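Local coordinates for protein gamma tubulin complex adapter mto2 (Schizosaccharomyces pombe, PDB 6GDJ) that acts with mto1 to recruit the gamma-tubulin complex to interphase and equatorial organizing centres, promoting nucleation of cytoplasmic microtubules, and dimerises through this twin-cysteine domain, at residues P5-Y19 with D49-V63. Numbering follows the deposited sequence.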
# COMPACT_ATOMS: atom_id res chain seq x y z
N PRO A 5 12.72 3.32 -9.33
CA PRO A 5 11.50 2.93 -8.61
C PRO A 5 10.89 4.05 -7.74
O PRO A 5 9.67 4.18 -7.68
CB PRO A 5 11.97 1.75 -7.76
CG PRO A 5 13.04 1.15 -8.57
CD PRO A 5 13.79 2.31 -9.15
N LEU A 6 11.74 4.83 -7.07
CA LEU A 6 11.27 5.97 -6.29
C LEU A 6 10.41 6.93 -7.11
O LEU A 6 9.31 7.33 -6.69
CB LEU A 6 12.47 6.68 -5.72
CG LEU A 6 12.26 8.03 -5.08
CD1 LEU A 6 11.35 7.82 -3.92
CD2 LEU A 6 13.62 8.60 -4.61
N SER A 7 10.91 7.28 -8.30
CA SER A 7 10.15 8.13 -9.21
C SER A 7 8.86 7.58 -9.73
O SER A 7 7.88 8.30 -9.80
CB SER A 7 11.04 8.51 -10.38
OG SER A 7 12.15 9.09 -9.81
N THR A 8 8.82 6.29 -10.01
CA THR A 8 7.59 5.61 -10.46
C THR A 8 6.51 5.67 -9.38
O THR A 8 5.36 5.93 -9.66
CB THR A 8 7.81 4.17 -10.96
OG1 THR A 8 8.17 3.28 -9.94
CG2 THR A 8 8.87 4.20 -12.01
N MET A 9 6.97 5.49 -8.16
CA MET A 9 6.08 5.51 -7.00
C MET A 9 5.54 6.96 -6.74
O MET A 9 4.33 7.13 -6.57
CB MET A 9 6.82 4.98 -5.77
CG MET A 9 6.03 5.04 -4.50
SD MET A 9 6.97 4.40 -3.06
CE MET A 9 8.25 5.63 -2.90
N GLN A 10 6.46 7.94 -6.80
CA GLN A 10 6.05 9.33 -6.58
C GLN A 10 5.04 9.72 -7.65
O GLN A 10 4.00 10.33 -7.35
CB GLN A 10 7.30 10.24 -6.63
CG GLN A 10 7.12 11.72 -6.59
N THR A 11 5.31 9.44 -8.93
CA THR A 11 4.36 9.84 -9.99
C THR A 11 2.99 9.19 -9.82
O THR A 11 1.95 9.79 -9.97
CB THR A 11 4.97 9.50 -11.36
OG1 THR A 11 6.15 10.30 -11.52
CG2 THR A 11 3.96 9.77 -12.51
N ALA A 12 3.00 7.87 -9.49
CA ALA A 12 1.77 7.18 -9.31
C ALA A 12 0.94 7.71 -8.14
O ALA A 12 -0.29 7.83 -8.28
CB ALA A 12 2.04 5.68 -9.11
N LEU A 13 1.60 8.09 -7.04
CA LEU A 13 0.87 8.70 -5.93
C LEU A 13 0.29 10.06 -6.31
O LEU A 13 -0.84 10.36 -6.00
CB LEU A 13 1.78 8.85 -4.75
CG LEU A 13 1.19 9.58 -3.54
CD1 LEU A 13 -0.09 8.93 -3.07
CD2 LEU A 13 2.24 9.71 -2.49
N MET A 14 1.09 10.84 -7.03
CA MET A 14 0.60 12.14 -7.45
C MET A 14 -0.65 11.99 -8.33
O MET A 14 -1.61 12.77 -8.23
CB MET A 14 1.72 12.88 -8.17
CG MET A 14 2.79 13.37 -7.23
SD MET A 14 4.22 14.14 -7.99
CE MET A 14 3.47 15.62 -8.53
N ARG A 15 -0.63 10.99 -9.25
CA ARG A 15 -1.79 10.71 -10.04
C ARG A 15 -3.00 10.30 -9.15
O ARG A 15 -4.11 10.78 -9.35
CB ARG A 15 -1.49 9.73 -11.13
CG ARG A 15 -0.53 10.27 -12.16
CD ARG A 15 -0.17 9.19 -13.19
NE ARG A 15 -1.30 8.80 -14.01
CZ ARG A 15 -1.39 7.61 -14.64
NH1 ARG A 15 -0.40 6.77 -14.62
NH2 ARG A 15 -2.47 7.33 -15.30
N LEU A 16 -2.77 9.37 -8.22
CA LEU A 16 -3.86 8.94 -7.35
C LEU A 16 -4.51 10.09 -6.61
O LEU A 16 -5.71 10.14 -6.53
CB LEU A 16 -3.30 7.94 -6.35
CG LEU A 16 -4.29 7.45 -5.30
CD1 LEU A 16 -5.53 6.84 -5.95
CD2 LEU A 16 -3.58 6.52 -4.29
N ARG A 17 -3.71 11.06 -6.15
CA ARG A 17 -4.30 12.17 -5.36
C ARG A 17 -5.31 12.93 -6.16
O ARG A 17 -6.27 13.44 -5.63
CB ARG A 17 -3.20 13.15 -4.94
CG ARG A 17 -2.24 12.69 -3.96
CD ARG A 17 -1.21 13.76 -3.74
NE ARG A 17 -0.21 13.35 -2.83
CZ ARG A 17 1.06 13.72 -2.87
NH1 ARG A 17 1.52 14.54 -3.84
NH2 ARG A 17 1.93 13.22 -2.00
N THR A 18 -5.12 12.99 -7.49
CA THR A 18 -6.06 13.75 -8.31
C THR A 18 -7.44 13.13 -8.47
O THR A 18 -8.34 13.78 -8.97
CB THR A 18 -5.51 13.99 -9.73
OG1 THR A 18 -5.48 12.77 -10.50
CG2 THR A 18 -4.20 14.63 -9.71
N TYR A 19 -7.62 11.86 -8.03
CA TYR A 19 -8.93 11.22 -8.06
C TYR A 19 -9.72 11.35 -6.73
O TYR A 19 -10.78 10.76 -6.63
CB TYR A 19 -8.80 9.73 -8.45
CG TYR A 19 -8.39 9.54 -9.90
CD1 TYR A 19 -7.08 9.54 -10.27
CD2 TYR A 19 -9.37 9.38 -10.87
CE1 TYR A 19 -6.73 9.37 -11.59
CE2 TYR A 19 -9.05 9.22 -12.21
CZ TYR A 19 -7.73 9.18 -12.56
OH TYR A 19 -7.31 9.03 -13.89
N ASP A 49 13.63 -1.30 -3.43
CA ASP A 49 13.21 -1.01 -4.79
C ASP A 49 11.90 -1.74 -5.17
O ASP A 49 11.01 -1.15 -5.76
CB ASP A 49 14.26 -1.38 -5.84
CG ASP A 49 15.41 -0.42 -5.93
OD1 ASP A 49 15.37 0.63 -5.24
OD2 ASP A 49 16.39 -0.76 -6.65
N ALA A 50 11.82 -3.05 -4.87
CA ALA A 50 10.62 -3.79 -5.12
C ALA A 50 9.39 -3.26 -4.33
O ALA A 50 8.27 -3.24 -4.87
CB ALA A 50 10.82 -5.28 -4.82
N LEU A 51 9.65 -2.80 -3.08
CA LEU A 51 8.60 -2.20 -2.31
C LEU A 51 8.05 -0.99 -3.06
O LEU A 51 6.84 -0.81 -3.16
CB LEU A 51 9.11 -1.79 -0.95
CG LEU A 51 8.19 -0.90 -0.11
CD1 LEU A 51 6.96 -1.68 0.29
CD2 LEU A 51 8.91 -0.36 1.07
N CYS A 52 8.96 -0.13 -3.54
CA CYS A 52 8.52 1.05 -4.25
C CYS A 52 7.73 0.72 -5.50
O CYS A 52 6.72 1.33 -5.78
CB CYS A 52 9.72 1.92 -4.65
SG CYS A 52 10.58 2.73 -3.25
N ARG A 53 8.18 -0.30 -6.27
CA ARG A 53 7.41 -0.73 -7.43
C ARG A 53 6.03 -1.24 -7.06
O ARG A 53 5.04 -0.92 -7.73
CB ARG A 53 8.17 -1.83 -8.24
CG ARG A 53 9.41 -1.31 -8.96
CD ARG A 53 9.88 -2.33 -10.01
NE ARG A 53 10.44 -3.46 -9.27
CZ ARG A 53 11.70 -3.58 -8.83
NH1 ARG A 53 12.63 -2.67 -9.12
NH2 ARG A 53 12.01 -4.65 -8.13
N SER A 54 5.95 -1.98 -5.92
CA SER A 54 4.66 -2.44 -5.47
C SER A 54 3.70 -1.32 -5.02
O SER A 54 2.54 -1.38 -5.32
CB SER A 54 4.76 -3.50 -4.42
OG SER A 54 5.23 -3.01 -3.21
N LEU A 55 4.24 -0.28 -4.39
CA LEU A 55 3.40 0.82 -4.04
C LEU A 55 2.98 1.63 -5.21
O LEU A 55 1.84 2.08 -5.26
CB LEU A 55 4.12 1.64 -2.98
CG LEU A 55 4.30 1.01 -1.60
CD1 LEU A 55 5.20 1.83 -0.65
CD2 LEU A 55 2.95 0.69 -0.98
N ALA A 56 3.87 1.74 -6.21
CA ALA A 56 3.46 2.41 -7.46
C ALA A 56 2.28 1.68 -8.10
O ALA A 56 1.29 2.22 -8.49
CB ALA A 56 4.60 2.46 -8.44
N GLU A 57 2.41 0.35 -8.16
CA GLU A 57 1.36 -0.47 -8.73
C GLU A 57 0.02 -0.41 -7.96
O GLU A 57 -1.06 -0.43 -8.54
CB GLU A 57 1.83 -1.95 -8.90
CG GLU A 57 3.00 -2.18 -9.80
N LEU A 58 0.13 -0.31 -6.63
CA LEU A 58 -1.06 -0.15 -5.82
C LEU A 58 -1.80 1.17 -6.17
O LEU A 58 -3.01 1.21 -6.36
CB LEU A 58 -0.65 -0.14 -4.35
CG LEU A 58 -1.83 0.20 -3.44
CD1 LEU A 58 -3.02 -0.69 -3.56
CD2 LEU A 58 -1.31 0.23 -2.03
N CYS A 59 -1.00 2.23 -6.25
CA CYS A 59 -1.55 3.55 -6.58
C CYS A 59 -2.22 3.51 -7.95
O CYS A 59 -3.29 4.05 -8.13
CB CYS A 59 -0.45 4.60 -6.55
SG CYS A 59 0.08 5.06 -4.88
N LEU A 60 -1.56 2.86 -8.89
CA LEU A 60 -2.14 2.76 -10.24
C LEU A 60 -3.41 1.89 -10.31
O LEU A 60 -4.34 2.12 -11.05
CB LEU A 60 -1.10 2.29 -11.24
CG LEU A 60 0.09 3.26 -11.48
CD1 LEU A 60 1.05 2.64 -12.50
CD2 LEU A 60 -0.42 4.64 -11.81
N GLY A 61 -3.47 0.86 -9.44
CA GLY A 61 -4.66 0.05 -9.39
C GLY A 61 -5.81 0.80 -8.78
O GLY A 61 -6.92 0.70 -9.25
N LEU A 62 -5.49 1.64 -7.75
CA LEU A 62 -6.52 2.53 -7.18
C LEU A 62 -7.01 3.60 -8.18
O LEU A 62 -8.20 3.87 -8.29
CB LEU A 62 -6.01 3.21 -5.90
CG LEU A 62 -5.78 2.25 -4.73
CD1 LEU A 62 -4.95 2.93 -3.68
CD2 LEU A 62 -7.13 1.77 -4.18
N VAL A 63 -6.09 4.06 -9.02
CA VAL A 63 -6.47 4.97 -10.13
C VAL A 63 -7.40 4.26 -11.12
O VAL A 63 -8.42 4.77 -11.49
CB VAL A 63 -5.20 5.50 -10.87
CG1 VAL A 63 -5.56 6.05 -12.25
CG2 VAL A 63 -4.45 6.50 -10.03
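Met9 lies alongside Leu55, the two side chains pointing the same way, and its sulfur sits near Cys52 CA as well. With CG anti to the backbone N (chi1 176°) and the chain bent only at chi3 (67°), Met9 SD comes 3.9 Å from Leu55 CD1 while Met9 CE turns back to within 3.7 Å of Cys52 SG. Replacing Met9 by alanine is likely to leave Cys52 SG without the CE methyl and Leu55 CD1 without the sulfur, opening a gap beside them. Small residues are consistent with the close spacing: Met9 CA stands 3.7 Å from Ala56 CB, and Ala12 CB, 3.7 Å from Cys59 CB, also faces the Ala56 carbonyl. The axes of helix 5-17 and of the 49-63 segment of helix 46-72 approach to 7.9 Å and run nearly parallel, at 21°.

Pro5 closes one end, its ring resting on helix 46-72, CB against Cys52 CB and CG against the Asp49 and Arg53 side chains. Toward the other, Leu16 divides its branches: CD1 meets Leu62 CB at 3.7 Å, whereas CD2 points to Leu62 CD1 and Cys59 SG. Val63 spreads likewise, CG2 against the Leu16 backbone and CG1 at 3.6 Å from Tyr19 CE1, the side chains crossing at about a right angle. On the solvent side, the Arg15 guanidinium passes obliquely by Leu60, NH1 to CD2 3.5 Å.

Leu51 and Leu58 meet their counterparts in the second subunit, so helix 5-17 packs onto a helix that also contributes to the dimer interface. No hydrogen bond joins the two segments. Without directional bonds, this contact within the twin-cysteine dimerisation domain probably depends on shape fit and burial of apolar and sulfur groups, the Cys52 and Cys59 side chains packing against both helix 5-17 and helix 23-42, where they touch Val40 and Val29 respectively.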